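Long-range contact in nigritoxine (Vibrio nigripulchritudo, PDB 5M41), which is a bacterial toxin that acts on crustaceans and insects and has a new fold: residues L203-A215 with F232-L244. Residues are numbered along the deposited sequence; the frame is centred on the assembly and turned at random.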
loop_
_atom_site.group_PDB
_atom_site.type_symbol
_atom_site.label_atom_id
_atom_site.label_comp_id
_atom_site.label_asym_id
_atom_site.label_seq_id
_atom_site.Cartn_x
_atom_site.Cartn_y
_atom_site.Cartn_z
ATOM N N LEU A 203 -20.406 -6.012 28.172
ATOM C CA LEU A 203 -20.702 -4.997 27.160
ATOM C C LEU A 203 -21.241 -5.599 25.849
ATOM O O LEU A 203 -21.625 -4.877 24.945
ATOM C CB LEU A 203 -19.452 -4.132 26.891
ATOM C CG LEU A 203 -18.982 -3.154 27.984
ATOM C CD1 LEU A 203 -17.666 -2.502 27.604
ATOM C CD2 LEU A 203 -20.021 -2.074 28.233
ATOM N N LEU A 204 -21.230 -6.922 25.734
ATOM C CA LEU A 204 -21.615 -7.606 24.485
ATOM C C LEU A 204 -22.861 -7.016 23.825
ATOM O O LEU A 204 -22.846 -6.642 22.646
ATOM C CB LEU A 204 -21.821 -9.113 24.758
ATOM C CG LEU A 204 -22.381 -9.978 23.612
ATOM C CD1 LEU A 204 -21.394 -9.976 22.448
ATOM C CD2 LEU A 204 -22.694 -11.420 24.068
ATOM N N ASP A 205 -23.952 -6.932 24.578
ATOM C CA ASP A 205 -25.205 -6.435 24.015
ATOM C C ASP A 205 -25.435 -4.950 24.280
ATOM O O ASP A 205 -26.265 -4.352 23.635
ATOM C CB ASP A 205 -26.385 -7.267 24.497
ATOM C CG ASP A 205 -26.573 -8.539 23.661
ATOM O OD1 ASP A 205 -27.293 -8.461 22.653
ATOM O OD2 ASP A 205 -26.019 -9.611 24.018
ATOM N N VAL A 206 -24.691 -4.363 25.223
ATOM C CA VAL A 206 -24.774 -2.915 25.496
ATOM C C VAL A 206 -24.271 -2.107 24.300
ATOM O O VAL A 206 -24.867 -1.101 23.912
ATOM C CB VAL A 206 -23.941 -2.504 26.750
ATOM C CG1 VAL A 206 -23.983 -0.989 26.952
ATOM C CG2 VAL A 206 -24.452 -3.204 28.012
ATOM N N LEU A 207 -23.165 -2.547 23.717
ATOM C CA LEU A 207 -22.517 -1.779 22.646
ATOM C C LEU A 207 -23.397 -1.560 21.410
ATOM O O LEU A 207 -23.556 -0.417 20.972
ATOM C CB LEU A 207 -21.175 -2.423 22.275
ATOM C CG LEU A 207 -20.111 -2.295 23.372
ATOM C CD1 LEU A 207 -18.909 -3.235 23.124
ATOM C CD2 LEU A 207 -19.699 -0.826 23.451
ATOM N N PRO A 208 -23.984 -2.649 20.835
ATOM C CA PRO A 208 -24.899 -2.454 19.704
ATOM C C PRO A 208 -26.117 -1.597 20.054
ATOM O O PRO A 208 -26.601 -0.855 19.210
ATOM C CB PRO A 208 -25.363 -3.896 19.351
ATOM C CG PRO A 208 -24.973 -4.766 20.506
ATOM C CD PRO A 208 -23.790 -4.080 21.143
ATOM N N ARG A 209 -26.618 -1.691 21.283
ATOM C CA ARG A 209 -27.698 -0.780 21.694
ATOM C C ARG A 209 -27.217 0.639 21.795
ATOM O O ARG A 209 -27.944 1.570 21.436
ATOM C CB ARG A 209 -28.351 -1.202 23.016
ATOM C CG ARG A 209 -28.992 -2.577 22.907
ATOM C CD ARG A 209 -29.879 -2.913 24.103
ATOM N NE ARG A 209 -30.689 -4.058 23.740
ATOM C CZ ARG A 209 -30.598 -5.252 24.293
ATOM N NH1 ARG A 209 -29.735 -5.496 25.295
ATOM N NH2 ARG A 209 -31.380 -6.208 23.840
ATOM N N SER A 210 -25.999 0.815 22.297
ATOM C CA SER A 210 -25.420 2.153 22.369
ATOM C C SER A 210 -25.302 2.704 20.936
ATOM O O SER A 210 -25.751 3.800 20.656
ATOM C CB SER A 210 -24.071 2.119 23.098
ATOM O OG SER A 210 -23.540 3.442 23.217
ATOM N N ALA A 211 -24.765 1.901 20.019
ATOM C CA ALA A 211 -24.581 2.320 18.637
ATOM C C ALA A 211 -25.943 2.698 18.022
ATOM O O ALA A 211 -26.061 3.698 17.287
ATOM C CB ALA A 211 -23.932 1.205 17.832
ATOM N N LYS A 212 -26.974 1.916 18.341
ATOM C CA LYS A 212 -28.298 2.208 17.811
ATOM C C LYS A 212 -28.833 3.506 18.385
ATOM O O LYS A 212 -29.431 4.295 17.667
ATOM C CB LYS A 212 -29.272 1.093 18.126
ATOM C CG LYS A 212 -29.433 0.094 17.005
ATOM C CD LYS A 212 -30.377 -1.052 17.383
ATOM C CE LYS A 212 -29.686 -2.064 18.304
ATOM N NZ LYS A 212 -30.532 -3.288 18.461
ATOM N N GLY A 213 -28.635 3.720 19.682
ATOM C CA GLY A 213 -29.053 4.962 20.321
ATOM C C GLY A 213 -28.368 6.141 19.654
ATOM O O GLY A 213 -28.997 7.153 19.370
ATOM N N ALA A 214 -27.078 5.998 19.382
ATOM C CA ALA A 214 -26.344 7.079 18.746
ATOM C C ALA A 214 -26.855 7.359 17.314
ATOM O O ALA A 214 -26.869 8.509 16.911
ATOM C CB ALA A 214 -24.850 6.802 18.755
ATOM N N ALA A 215 -27.273 6.323 16.570
ATOM C CA ALA A 215 -27.783 6.502 15.204
ATOM C C ALA A 215 -29.123 7.213 15.182
ATOM O O ALA A 215 -29.483 7.769 14.169
ATOM C CB ALA A 215 -27.917 5.163 14.478
ATOM N N PHE A 232 -23.548 9.207 12.027
ATOM C CA PHE A 232 -23.401 7.796 12.322
ATOM C C PHE A 232 -24.690 7.044 12.006
ATOM O O PHE A 232 -25.777 7.493 12.367
ATOM C CB PHE A 232 -23.065 7.606 13.809
ATOM C CG PHE A 232 -22.851 6.167 14.201
ATOM C CD1 PHE A 232 -21.687 5.499 13.833
ATOM C CD2 PHE A 232 -23.818 5.482 14.919
ATOM C CE1 PHE A 232 -21.487 4.169 14.179
ATOM C CE2 PHE A 232 -23.633 4.149 15.267
ATOM C CZ PHE A 232 -22.463 3.494 14.891
ATOM N N THR A 233 -24.555 5.891 11.349
ATOM C CA THR A 233 -25.681 4.998 11.109
ATOM C C THR A 233 -25.362 3.616 11.666
ATOM O O THR A 233 -24.194 3.255 11.831
ATOM C CB THR A 233 -25.999 4.857 9.612
ATOM O OG1 THR A 233 -24.843 4.328 8.951
ATOM C CG2 THR A 233 -26.326 6.215 8.997
ATOM N N PHE A 234 -26.419 2.862 11.951
ATOM C CA PHE A 234 -26.332 1.490 12.441
ATOM C C PHE A 234 -26.256 0.446 11.313
ATOM O O PHE A 234 -25.968 -0.726 11.556
ATOM C CB PHE A 234 -27.527 1.186 13.371
ATOM C CG PHE A 234 -27.385 -0.111 14.137
ATOM C CD1 PHE A 234 -26.397 -0.254 15.124
ATOM C CD2 PHE A 234 -28.228 -1.203 13.867
ATOM C CE1 PHE A 234 -26.245 -1.455 15.810
ATOM C CE2 PHE A 234 -28.080 -2.413 14.550
ATOM C CZ PHE A 234 -27.083 -2.532 15.535
ATOM N N GLU A 235 -26.506 0.859 10.080
ATOM C CA GLU A 235 -26.524 -0.078 8.958
ATOM C C GLU A 235 -25.206 -0.841 8.809
ATOM O O GLU A 235 -24.120 -0.264 8.927
ATOM C CB GLU A 235 -26.885 0.646 7.660
ATOM C CG GLU A 235 -28.331 1.131 7.655
ATOM C CD GLU A 235 -28.642 2.117 6.543
ATOM O OE1 GLU A 235 -27.742 2.421 5.726
ATOM O OE2 GLU A 235 -29.802 2.593 6.498
ATOM N N GLY A 236 -25.326 -2.145 8.569
ATOM C CA GLY A 236 -24.184 -3.016 8.328
ATOM C C GLY A 236 -23.659 -3.741 9.557
ATOM O O GLY A 236 -22.698 -4.506 9.454
ATOM N N PHE A 237 -24.256 -3.485 10.723
ATOM C CA PHE A 237 -23.864 -4.173 11.962
ATOM C C PHE A 237 -24.232 -5.653 11.900
ATOM O O PHE A 237 -25.326 -6.000 11.477
ATOM C CB PHE A 237 -24.536 -3.519 13.173
ATOM C CG PHE A 237 -23.671 -2.532 13.903
ATOM C CD1 PHE A 237 -23.095 -2.873 15.133
ATOM C CD2 PHE A 237 -23.454 -1.246 13.396
ATOM C CE1 PHE A 237 -22.305 -1.967 15.823
ATOM C CE2 PHE A 237 -22.658 -0.333 14.084
ATOM C CZ PHE A 237 -22.080 -0.698 15.294
ATOM N N THR A 238 -23.309 -6.527 12.299
ATOM C CA THR A 238 -23.601 -7.956 12.397
ATOM C C THR A 238 -24.104 -8.279 13.818
ATOM O O THR A 238 -24.378 -7.359 14.593
ATOM C CB THR A 238 -22.369 -8.796 12.004
ATOM O OG1 THR A 238 -21.217 -8.284 12.677
ATOM C CG2 THR A 238 -22.126 -8.714 10.493
ATOM N N SER A 239 -24.240 -9.562 14.160
ATOM C CA SER A 239 -24.631 -9.975 15.510
ATOM C C SER A 239 -23.686 -9.390 16.602
ATOM O O SER A 239 -22.540 -9.081 16.316
ATOM C CB SER A 239 -24.688 -11.502 15.607
ATOM O OG SER A 239 -23.412 -12.063 15.896
ATOM N N PRO A 240 -24.179 -9.225 17.846
ATOM C CA PRO A 240 -23.297 -8.721 18.901
ATOM C C PRO A 240 -21.964 -9.467 18.974
ATOM O O PRO A 240 -20.930 -8.816 19.015
ATOM C CB PRO A 240 -24.125 -8.921 20.169
ATOM C CG PRO A 240 -25.544 -8.724 19.690
ATOM C CD PRO A 240 -25.579 -9.350 18.311
ATOM N N THR A 241 -21.987 -10.802 18.944
ATOM C CA THR A 241 -20.770 -11.620 19.047
ATOM C C THR A 241 -19.853 -11.417 17.841
ATOM O O THR A 241 -18.639 -11.326 17.997
ATOM C CB THR A 241 -21.131 -13.122 19.227
ATOM O OG1 THR A 241 -21.919 -13.271 20.413
ATOM C CG2 THR A 241 -19.897 -14.023 19.353
ATOM N N ASP A 242 -20.429 -11.350 16.642
ATOM C CA ASP A 242 -19.617 -11.143 15.444
ATOM C C ASP A 242 -18.945 -9.784 15.442
ATOM O O ASP A 242 -17.817 -9.680 15.016
ATOM C CB ASP A 242 -20.448 -11.328 14.174
ATOM C CG ASP A 242 -20.756 -12.804 13.899
ATOM O OD1 ASP A 242 -20.013 -13.677 14.377
ATOM O OD2 ASP A 242 -21.739 -13.085 13.214
ATOM N N GLU A 243 -19.640 -8.753 15.919
ATOM C CA GLU A 243 -19.017 -7.424 16.059
ATOM C C GLU A 243 -17.807 -7.469 16.984
ATOM O O GLU A 243 -16.784 -6.854 16.688
ATOM C CB GLU A 243 -20.027 -6.385 16.539
ATOM C CG GLU A 243 -20.990 -5.924 15.455
ATOM C CD GLU A 243 -20.278 -5.398 14.218
ATOM O OE1 GLU A 243 -19.280 -4.619 14.325
ATOM O OE2 GLU A 243 -20.718 -5.784 13.121
ATOM N N LEU A 244 -17.890 -8.233 18.079
ATOM C CA LEU A 244 -16.715 -8.369 18.962
ATOM C C LEU A 244 -15.630 -9.183 18.293
ATOM O O LEU A 244 -14.430 -8.872 18.434
ATOM C CB LEU A 244 -17.065 -8.983 20.328
ATOM C CG LEU A 244 -18.029 -8.231 21.253
ATOM C CD1 LEU A 244 -17.915 -8.783 22.659
ATOM C CD2 LEU A 244 -17.767 -6.732 21.329
HETATM O O HOH W 1 -21.089 -6.370 20.388
#
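Three phenylalanines, Phe232, Phe234 and Phe237, pack against one side of helix 206-215 and meet at the methyl of Ala211. Ala211 CB lies 3.7 Å from Phe237 CZ and also touches Phe232 CE2 and the edge of the Phe234 ring. Lys212 CG sits over the centre of one face of Phe234 in a CH-pi contact, 3.4 Å from the ring centroid and 7° off the normal. Phe237 CB covers the opposite face, nearer the rim. The Lys212 chain crosses the ring at a slant, and a bend at chi3 (-77°) brings CE to 3.8 Å from Phe234 CZ. Phe232 turns its edge to the backbone, with CE2 3.2 Å from Ala211 O, near the ring plane. A type II beta turn from Phe234 to Phe237 reverses the chain between two of the rings.

The other end of the contact is mostly aliphatic. A chi1 of 173° swings the Leu204 branch toward helix 240-245, where its CD1 lies 3.7 Å from both Pro240 CB and Leu244 CD1. Leu207 meets Leu244, and Pro208 CG meets Pro240 CG, each pair of side chains crossing at about a right angle.

No direct hydrogen bond joins the two segments. One water bridges them, donating to Leu204 O at 2.9 Å and to Pro240 O at 2.8 Å. Ser239 OG caps helix 240-245 by accepting from Asp242 N. Glu243 OE2 ties the preceding loop to this helix, taking bonds from Thr238 N and OG1 on opposite faces of its carboxylate.

The contact lays a loop and a short helix along helix 206-215. Helix 253-264 packs on Phe232, Leu207 and Leu244, while helix 34-54 meets Leu207, Ser210 and Lys212. Arg209 bonds the carbonyls of Leu103 and Ser105, just after strand 98-102.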